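Local coordinates for protein PAN2-PAN3 deadenylation complex catalytic subunit pan2 (Neurospora crassa, PDB 4CZW) that probably acts as the catalytic subunit of the PAN deadenylation complex, shortening the poly(A) tails of mRNA to release 5'-AMP, at residues A586-Y591 with E632-K637. Numbering follows the deposited sequence.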
ATOM      1  N   ALA A 586      12.953 -12.931 -30.066  1.00 48.39           N
ATOM      2  CA  ALA A 586      13.008 -13.902 -31.151  1.00 57.95           C
ATOM      3  C   ALA A 586      14.202 -13.652 -32.066  1.00 56.72           C
ATOM      4  O   ALA A 586      14.863 -14.592 -32.505  1.00 53.70           O
ATOM      5  CB  ALA A 586      11.715 -13.873 -31.950  1.00 51.22           C
ATOM      6  N   PHE A 587      14.473 -12.383 -32.350  1.00 46.77           N
ATOM      7  CA  PHE A 587      15.579 -12.021 -33.228  1.00 50.13           C
ATOM      8  C   PHE A 587      16.922 -12.320 -32.570  1.00 52.51           C
ATOM      9  O   PHE A 587      17.839 -12.826 -33.216  1.00 55.69           O
ATOM     10  CB  PHE A 587      15.501 -10.544 -33.619  1.00 48.17           C
ATOM     11  CG  PHE A 587      16.504 -10.142 -34.663  1.00 54.60           C
ATOM     12  CD1 PHE A 587      16.218 -10.285 -36.010  1.00 54.13           C
ATOM     13  CD2 PHE A 587      17.736  -9.623 -34.296  1.00 53.45           C
ATOM     14  CE1 PHE A 587      17.139  -9.918 -36.972  1.00 52.52           C
ATOM     15  CE2 PHE A 587      18.661  -9.253 -35.252  1.00 53.57           C
ATOM     16  CZ  PHE A 587      18.363  -9.400 -36.592  1.00 64.68           C
ATOM     17  N   LEU A 588      17.033 -11.998 -31.284  1.00 48.37           N
ATOM     18  CA  LEU A 588      18.254 -12.265 -30.533  1.00 41.22           C
ATOM     19  C   LEU A 588      18.522 -13.764 -30.447  1.00 43.60           C
ATOM     20  O   LEU A 588      19.668 -14.202 -30.520  1.00 49.82           O
ATOM     21  CB  LEU A 588      18.168 -11.661 -29.130  1.00 46.37           C
ATOM     22  CG  LEU A 588      18.234 -10.136 -29.029  1.00 44.86           C
ATOM     23  CD1 LEU A 588      18.074  -9.684 -27.586  1.00 43.01           C
ATOM     24  CD2 LEU A 588      19.540  -9.619 -29.611  1.00 47.85           C
ATOM     25  N   ALA A 589      17.458 -14.545 -30.295  1.00 46.64           N
ATOM     26  CA  ALA A 589      17.581 -15.996 -30.233  1.00 47.39           C
ATOM     27  C   ALA A 589      17.953 -16.569 -31.596  1.00 49.65           C
ATOM     28  O   ALA A 589      18.657 -17.572 -31.688  1.00 53.60           O
ATOM     29  CB  ALA A 589      16.287 -16.617 -29.730  1.00 39.16           C
ATOM     30  N   TRP A 590      17.477 -15.922 -32.655  1.00 47.68           N
ATOM     31  CA  TRP A 590      17.729 -16.386 -34.013  1.00 50.62           C
ATOM     32  C   TRP A 590      19.139 -16.044 -34.484  1.00 51.35           C
ATOM     33  O   TRP A 590      19.755 -16.805 -35.229  1.00 49.16           O
ATOM     34  CB  TRP A 590      16.698 -15.791 -34.976  1.00 46.01           C
ATOM     35  CG  TRP A 590      16.964 -16.100 -36.418  1.00 49.90           C
ATOM     36  CD1 TRP A 590      16.806 -17.304 -37.042  1.00 54.60           C
ATOM     37  CD2 TRP A 590      17.423 -15.186 -37.423  1.00 51.18           C
ATOM     38  NE1 TRP A 590      17.145 -17.198 -38.369  1.00 57.28           N
ATOM     39  CE2 TRP A 590      17.526 -15.908 -38.629  1.00 52.36           C
ATOM     40  CE3 TRP A 590      17.760 -13.829 -37.418  1.00 45.69           C
ATOM     41  CZ2 TRP A 590      17.951 -15.318 -39.818  1.00 50.26           C
ATOM     42  CZ3 TRP A 590      18.183 -13.246 -38.601  1.00 49.38           C
ATOM     43  CH2 TRP A 590      18.274 -13.991 -39.783  1.00 51.39           C
ATOM     44  N   TYR A 591      19.648 -14.900 -34.041  1.00 49.44           N
ATOM     45  CA  TYR A 591      20.933 -14.403 -34.520  1.00 44.92           C
ATOM     46  C   TYR A 591      22.102 -14.860 -33.652  1.00 44.39           C
ATOM     47  O   TYR A 591      23.210 -15.055 -34.149  1.00 51.82           O
ATOM     48  CB  TYR A 591      20.909 -12.875 -34.597  1.00 46.93           C
ATOM     49  CG  TYR A 591      22.122 -12.277 -35.274  1.00 49.57           C
ATOM     50  CD1 TYR A 591      22.234 -12.270 -36.657  1.00 52.72           C
ATOM     51  CD2 TYR A 591      23.152 -11.715 -34.530  1.00 44.46           C
ATOM     52  CE1 TYR A 591      23.339 -11.725 -37.282  1.00 49.61           C
ATOM     53  CE2 TYR A 591      24.261 -11.167 -35.145  1.00 50.65           C
ATOM     54  CZ  TYR A 591      24.349 -11.175 -36.522  1.00 53.20           C
ATOM     55  OH  TYR A 591      25.449 -10.632 -37.143  1.00 51.20           O
ATOM     56  N   GLU A 632      27.498  -4.299 -33.092  1.00 57.20           N
ATOM     57  CA  GLU A 632      27.495  -3.572 -34.357  1.00 61.27           C
ATOM     58  C   GLU A 632      26.797  -4.381 -35.444  1.00 59.99           C
ATOM     59  O   GLU A 632      26.056  -3.834 -36.262  1.00 65.93           O
ATOM     60  CB  GLU A 632      28.923  -3.235 -34.794  1.00 63.34           C
ATOM     61  CG  GLU A 632      29.599  -2.158 -33.961  1.00 72.73           C
ATOM     62  CD  GLU A 632      28.963  -0.793 -34.140  1.00 90.61           C
ATOM     63  OE1 GLU A 632      28.351  -0.552 -35.201  1.00 90.58           O
ATOM     64  OE2 GLU A 632      29.081   0.042 -33.219  1.00 90.09           O
ATOM     65  N   ALA A 633      27.040  -5.687 -35.444  1.00 52.87           N
ATOM     66  CA  ALA A 633      26.456  -6.581 -36.436  1.00 53.96           C
ATOM     67  C   ALA A 633      24.942  -6.674 -36.275  1.00 54.60           C
ATOM     68  O   ALA A 633      24.214  -6.813 -37.257  1.00 59.22           O
ATOM     69  CB  ALA A 633      27.086  -7.961 -36.336  1.00 52.35           C
ATOM     70  N   LEU A 634      24.478  -6.595 -35.031  1.00 58.60           N
ATOM     71  CA  LEU A 634      23.050  -6.612 -34.735  1.00 60.63           C
ATOM     72  C   LEU A 634      22.334  -5.424 -35.367  1.00 64.87           C
ATOM     73  O   LEU A 634      21.164  -5.517 -35.736  1.00 63.81           O
ATOM     74  CB  LEU A 634      22.814  -6.613 -33.223  1.00 54.89           C
ATOM     75  CG  LEU A 634      22.715  -7.971 -32.528  1.00 54.09           C
ATOM     76  CD1 LEU A 634      22.767  -7.802 -31.018  1.00 56.64           C
ATOM     77  CD2 LEU A 634      21.436  -8.681 -32.941  1.00 45.83           C
ATOM     78  N   TYR A 635      23.042  -4.307 -35.491  1.00 71.76           N
ATOM     79  CA  TYR A 635      22.459  -3.100 -36.060  1.00 74.53           C
ATOM     80  C   TYR A 635      23.073  -2.775 -37.421  1.00 87.67           C
ATOM     81  O   TYR A 635      23.983  -1.952 -37.526  1.00 92.12           O
ATOM     82  CB  TYR A 635      22.630  -1.920 -35.098  1.00 82.83           C
ATOM     83  CG  TYR A 635      21.871  -2.069 -33.793  1.00 77.65           C
ATOM     84  CD1 TYR A 635      22.432  -2.733 -32.709  1.00 74.08           C
ATOM     85  CD2 TYR A 635      20.593  -1.540 -33.643  1.00 78.68           C
ATOM     86  CE1 TYR A 635      21.743  -2.869 -31.515  1.00 70.59           C
ATOM     87  CE2 TYR A 635      19.897  -1.672 -32.453  1.00 77.75           C
ATOM     88  CZ  TYR A 635      20.477  -2.337 -31.393  1.00 76.78           C
ATOM     89  OH  TYR A 635      19.788  -2.470 -30.207  1.00 71.42           O
ATOM     90  N   LYS A 636      22.566  -3.433 -38.460  1.00 86.74           N
ATOM     91  CA  LYS A 636      23.004  -3.174 -39.829  1.00 90.77           C
ATOM     92  C   LYS A 636      21.816  -3.032 -40.773  1.00105.85           C
ATOM     93  O   LYS A 636      21.794  -2.150 -41.632  1.00104.79           O
ATOM     94  CB  LYS A 636      23.928  -4.287 -40.322  1.00 84.75           C
ATOM     95  CG  LYS A 636      25.285  -4.308 -39.641  1.00 88.38           C
ATOM     96  CD  LYS A 636      26.024  -3.003 -39.872  1.00 94.20           C
ATOM     97  CE  LYS A 636      27.377  -3.010 -39.186  1.00 88.44           C
ATOM     98  NZ  LYS A 636      28.091  -1.724 -39.405  1.00102.65           N
ATOM     99  N   LYS A 637      20.826  -3.905 -40.614  1.00111.69           N
ATOM    100  CA  LYS A 637      19.635  -3.848 -41.451  1.00116.25           C
ATOM    101  C   LYS A 637      18.378  -3.706 -40.598  1.00118.38           C
ATOM    102  O   LYS A 637      18.450  -3.668 -39.367  1.00119.85           O
ATOM    103  CB  LYS A 637      19.547  -5.089 -42.343  1.00112.12           C
ATOM    104  CG  LYS A 637      20.792  -5.306 -43.201  1.00112.96           C
ATOM    105  CD  LYS A 637      20.746  -6.650 -43.915  1.00 94.27           C
ATOM    106  CE  LYS A 637      22.004  -6.888 -44.741  1.00101.06           C
ATOM    107  NZ  LYS A 637      21.972  -8.247 -45.349  1.00 78.40           N
TER
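The ring of Phe587 meets Leu634 at its edge: the CD2 methyl of Leu634 lies near the ring plane, 3.7 Å from Phe587 CE2. The Tyr591 ring approaches the same methyl obliquely, with Tyr591 CD2 3.8 Å from Leu634 CD2. This is helix-to-helix packing in the exonuclease part of the chain, which belongs to the RNase H-like DEDD nucleases. It joins helix 585-592 to helix 627-634, close to the C-terminus of the modelled chain. Phe587 and Tyr591 are one helical turn apart, linked by the backbone hydrogen bond from Tyr591 N to Phe587 O. Both have CG anti to the backbone N (chi1 -173° and -172°), and this shared torsion sends both rings across to the second helix. Leu588 adds a third apolar partner. Its CD2 methyl lies 3.9 Å from Leu634 CD2, and the two leucine side chains cross at about a right angle. Leu634 CD2 thus touches Phe587, Leu588 and Tyr591 together. Leu588 also rests on Leu614 of helix 604-623 and on His549, which ties helix 585-592 to the body of the domain. Helix 604-623 carries Asp607, probably a ligand of the catalytic divalent metal, as in relatives; the side chains of Asp607 and Leu588 are about 11 Å apart. Beyond Leu634, Tyr635 turns to another part of the domain, where its OH forms a hydrogen bond with Phe574 O. At the outer end of the Tyr591 ring, CZ lies 4.2 Å from Ala633 CB.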